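Local coordinates for protein PrgA (Enterococcus faecalis, PDB 6Z9K) that probably protects its host cell against unwanted conjugation by surface exclusion, as a far-extending, cell-wall-anchored enterococcal surface protein that carries a CAP domain, at residues 118-123 against 142-147. Numbering follows the deposited sequence.
Sequences YMHDVI and YYENLG
A histidine–carboxylate hydrogen bond, His120 to Glu144, joins the loop leading into helix 122-132 to the edge strand 144-148 of a three-stranded antiparallel sheet, beside the magnesium site of the CAP domain. His120 ND1 donates to Glu144 OE1 over 2.7 Å, with an angle of 173° at the hydrogen. OE1, receiving through its anti lone pair, lies essentially in the ring plane, and Glu144 CD is in plane at the ring edge, so the carboxylate approaches edge on; the two planes are nearly coplanar, 29° apart. Glu144 can reach this position because its CG stands anti to the backbone N (chi1 175°) and the chain stays extended beyond it. The CE1 corner of His120 is wedged between Glu144 O (3.2 Å from CE1) and Leu146 CB (3.8 Å from CE1), on opposite sides of the ring plane. Leu146 CD2 lies 3.5 Å from Tyr118 O, a van der Waals contact of methyl with carbonyl oxygen. A bound water accepts from Asp121 N at 3.0 Å and donates to Glu144 OE1 at 2.9 Å; Asp121 N-caps the helix through OD1 to Ala124 N, while its OD2 is hydrogen-bonded to Asp114 N. Glu144 OE2 is hydrogen-bonded to His213 ND1 of strand 211-217. Leu146 and His185 belong to the magnesium site, and the nearest atom of the His120 side chain is about 3 Å from the ion. The buried carboxylate thus links two histidines, one through each oxygen; OE1 takes two hydrogen bonds, from ND1 and the water, and helps to hold the rotation of the His120 ring next to the metal, consistent with the histidine- and glutamate-lined pocket of CAP proteins.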
loop_
_atom_site.group_PDB
_atom_site.type_symbol
_atom_site.label_atom_id
_atom_site.label_comp_id
_atom_site.label_asym_id
_atom_site.label_seq_id
_atom_site.Cartn_x
_atom_site.Cartn_y
_atom_site.Cartn_z
ATOM N N TYR A 118 -17.127 0.834 -5.872
ATOM C CA TYR A 118 -16.358 1.106 -4.638
ATOM C C TYR A 118 -15.680 -0.192 -4.201
ATOM O O TYR A 118 -14.639 -0.098 -3.642
ATOM C CB TYR A 118 -17.254 1.624 -3.515
ATOM C CG TYR A 118 -16.578 2.012 -2.216
ATOM C CD1 TYR A 118 -15.649 3.063 -2.153
ATOM C CD2 TYR A 118 -16.955 1.399 -1.027
ATOM C CE1 TYR A 118 -15.105 3.487 -0.953
ATOM C CE2 TYR A 118 -16.392 1.781 0.179
ATOM C CZ TYR A 118 -15.462 2.817 0.207
ATOM O OH TYR A 118 -14.904 3.216 1.375
ATOM N N MET A 119 -16.282 -1.348 -4.388
ATOM C CA MET A 119 -15.703 -2.619 -3.887
ATOM C C MET A 119 -14.659 -3.122 -4.879
ATOM O O MET A 119 -14.518 -2.572 -5.977
ATOM C CB MET A 119 -16.809 -3.654 -3.751
ATOM C CG MET A 119 -17.889 -3.216 -2.820
ATOM S SD MET A 119 -19.191 -4.466 -2.806
ATOM C CE MET A 119 -19.840 -4.409 -4.472
ATOM N N HIS A 120 -13.896 -4.126 -4.471
ATOM C CA HIS A 120 -13.003 -4.863 -5.392
ATOM C C HIS A 120 -13.767 -5.208 -6.669
ATOM O O HIS A 120 -14.861 -5.765 -6.585
ATOM C CB HIS A 120 -12.469 -6.140 -4.783
ATOM C CG HIS A 120 -11.718 -5.937 -3.511
ATOM N ND1 HIS A 120 -10.560 -5.205 -3.441
ATOM C CD2 HIS A 120 -12.024 -6.281 -2.241
ATOM C CE1 HIS A 120 -10.091 -5.240 -2.174
ATOM N NE2 HIS A 120 -10.992 -5.884 -1.432
ATOM N N ASP A 121 -13.130 -5.003 -7.823
ATOM C CA ASP A 121 -13.677 -5.431 -9.131
ATOM C C ASP A 121 -13.024 -6.778 -9.439
ATOM O O ASP A 121 -11.917 -6.810 -9.960
ATOM C CB ASP A 121 -13.408 -4.366 -10.183
ATOM C CG ASP A 121 -14.051 -4.694 -11.535
ATOM O OD1 ASP A 121 -14.371 -5.906 -11.777
ATOM O OD2 ASP A 121 -14.241 -3.757 -12.327
ATOM N N VAL A 122 -13.636 -7.849 -8.992
ATOM C CA VAL A 122 -13.008 -9.191 -9.094
ATOM C C VAL A 122 -12.870 -9.568 -10.556
ATOM O O VAL A 122 -11.964 -10.249 -10.883
ATOM C CB VAL A 122 -13.753 -10.279 -8.286
ATOM C CG1 VAL A 122 -13.702 -9.936 -6.792
ATOM C CG2 VAL A 122 -15.170 -10.502 -8.682
ATOM N N ILE A 123 -13.765 -9.136 -11.432
ATOM C CA ILE A 123 -13.636 -9.448 -12.883
ATOM C C ILE A 123 -12.375 -8.767 -13.397
ATOM O O ILE A 123 -11.579 -9.396 -14.112
ATOM C CB ILE A 123 -14.860 -8.971 -13.662
ATOM C CG1 ILE A 123 -16.046 -9.851 -13.290
ATOM C CG2 ILE A 123 -14.561 -8.968 -15.150
ATOM C CD1 ILE A 123 -17.304 -9.416 -13.863
ATOM N N TYR A 142 -7.598 -12.240 -4.170
ATOM C CA TYR A 142 -6.450 -12.467 -3.268
ATOM C C TYR A 142 -5.260 -11.632 -3.708
ATOM O O TYR A 142 -4.150 -11.988 -3.320
ATOM C CB TYR A 142 -5.980 -13.916 -3.242
ATOM C CG TYR A 142 -7.065 -14.871 -2.856
ATOM C CD1 TYR A 142 -7.945 -14.565 -1.821
ATOM C CD2 TYR A 142 -7.193 -16.066 -3.520
ATOM C CE1 TYR A 142 -8.982 -15.435 -1.487
ATOM C CE2 TYR A 142 -8.169 -16.980 -3.135
ATOM C CZ TYR A 142 -9.094 -16.633 -2.161
ATOM O OH TYR A 142 -10.100 -17.517 -1.829
ATOM N N TYR A 143 -5.452 -10.514 -4.387
ATOM C CA TYR A 143 -4.331 -9.691 -4.869
ATOM C C TYR A 143 -4.373 -8.258 -4.333
ATOM O O TYR A 143 -3.320 -7.655 -4.255
ATOM C CB TYR A 143 -4.361 -9.644 -6.396
ATOM C CG TYR A 143 -3.978 -10.944 -7.049
ATOM C CD1 TYR A 143 -2.686 -11.413 -6.994
ATOM C CD2 TYR A 143 -4.932 -11.719 -7.727
ATOM C CE1 TYR A 143 -2.316 -12.602 -7.581
ATOM C CE2 TYR A 143 -4.567 -12.901 -8.344
ATOM C CZ TYR A 143 -3.253 -13.339 -8.290
ATOM O OH TYR A 143 -2.881 -14.499 -8.891
ATOM N N GLU A 144 -5.581 -7.718 -4.079
ATOM C CA GLU A 144 -5.761 -6.270 -3.884
ATOM C C GLU A 144 -6.192 -5.888 -2.468
ATOM O O GLU A 144 -7.124 -6.488 -1.897
ATOM C CB GLU A 144 -6.798 -5.789 -4.913
ATOM C CG GLU A 144 -7.189 -4.333 -4.760
ATOM C CD GLU A 144 -8.168 -3.902 -5.841
ATOM O OE1 GLU A 144 -9.370 -4.068 -5.633
ATOM O OE2 GLU A 144 -7.652 -3.495 -6.895
ATOM N N ASN A 145 -5.565 -4.842 -1.934
ATOM C CA ASN A 145 -6.067 -4.026 -0.799
ATOM C C ASN A 145 -6.411 -2.659 -1.397
ATOM O O ASN A 145 -5.560 -2.020 -1.971
ATOM C CB ASN A 145 -5.043 -4.004 0.333
ATOM C CG ASN A 145 -4.944 -5.350 1.009
ATOM O OD1 ASN A 145 -5.830 -5.718 1.796
ATOM N ND2 ASN A 145 -3.881 -6.103 0.715
ATOM N N LEU A 146 -7.662 -2.255 -1.263
ATOM C CA LEU A 146 -8.182 -1.079 -1.971
ATOM C C LEU A 146 -8.512 0.024 -0.967
ATOM O O LEU A 146 -9.205 -0.235 -0.010
ATOM C CB LEU A 146 -9.429 -1.540 -2.740
ATOM C CG LEU A 146 -10.140 -0.571 -3.648
ATOM C CD1 LEU A 146 -9.237 -0.103 -4.773
ATOM C CD2 LEU A 146 -11.392 -1.247 -4.189
ATOM N N GLY A 147 -8.009 1.208 -1.222
ATOM C CA GLY A 147 -8.352 2.407 -0.445
ATOM C C GLY A 147 -9.173 3.363 -1.248
ATOM O O GLY A 147 -8.667 3.890 -2.201
HETATM O O HOH W 1 -10.661 -3.399 -8.097
#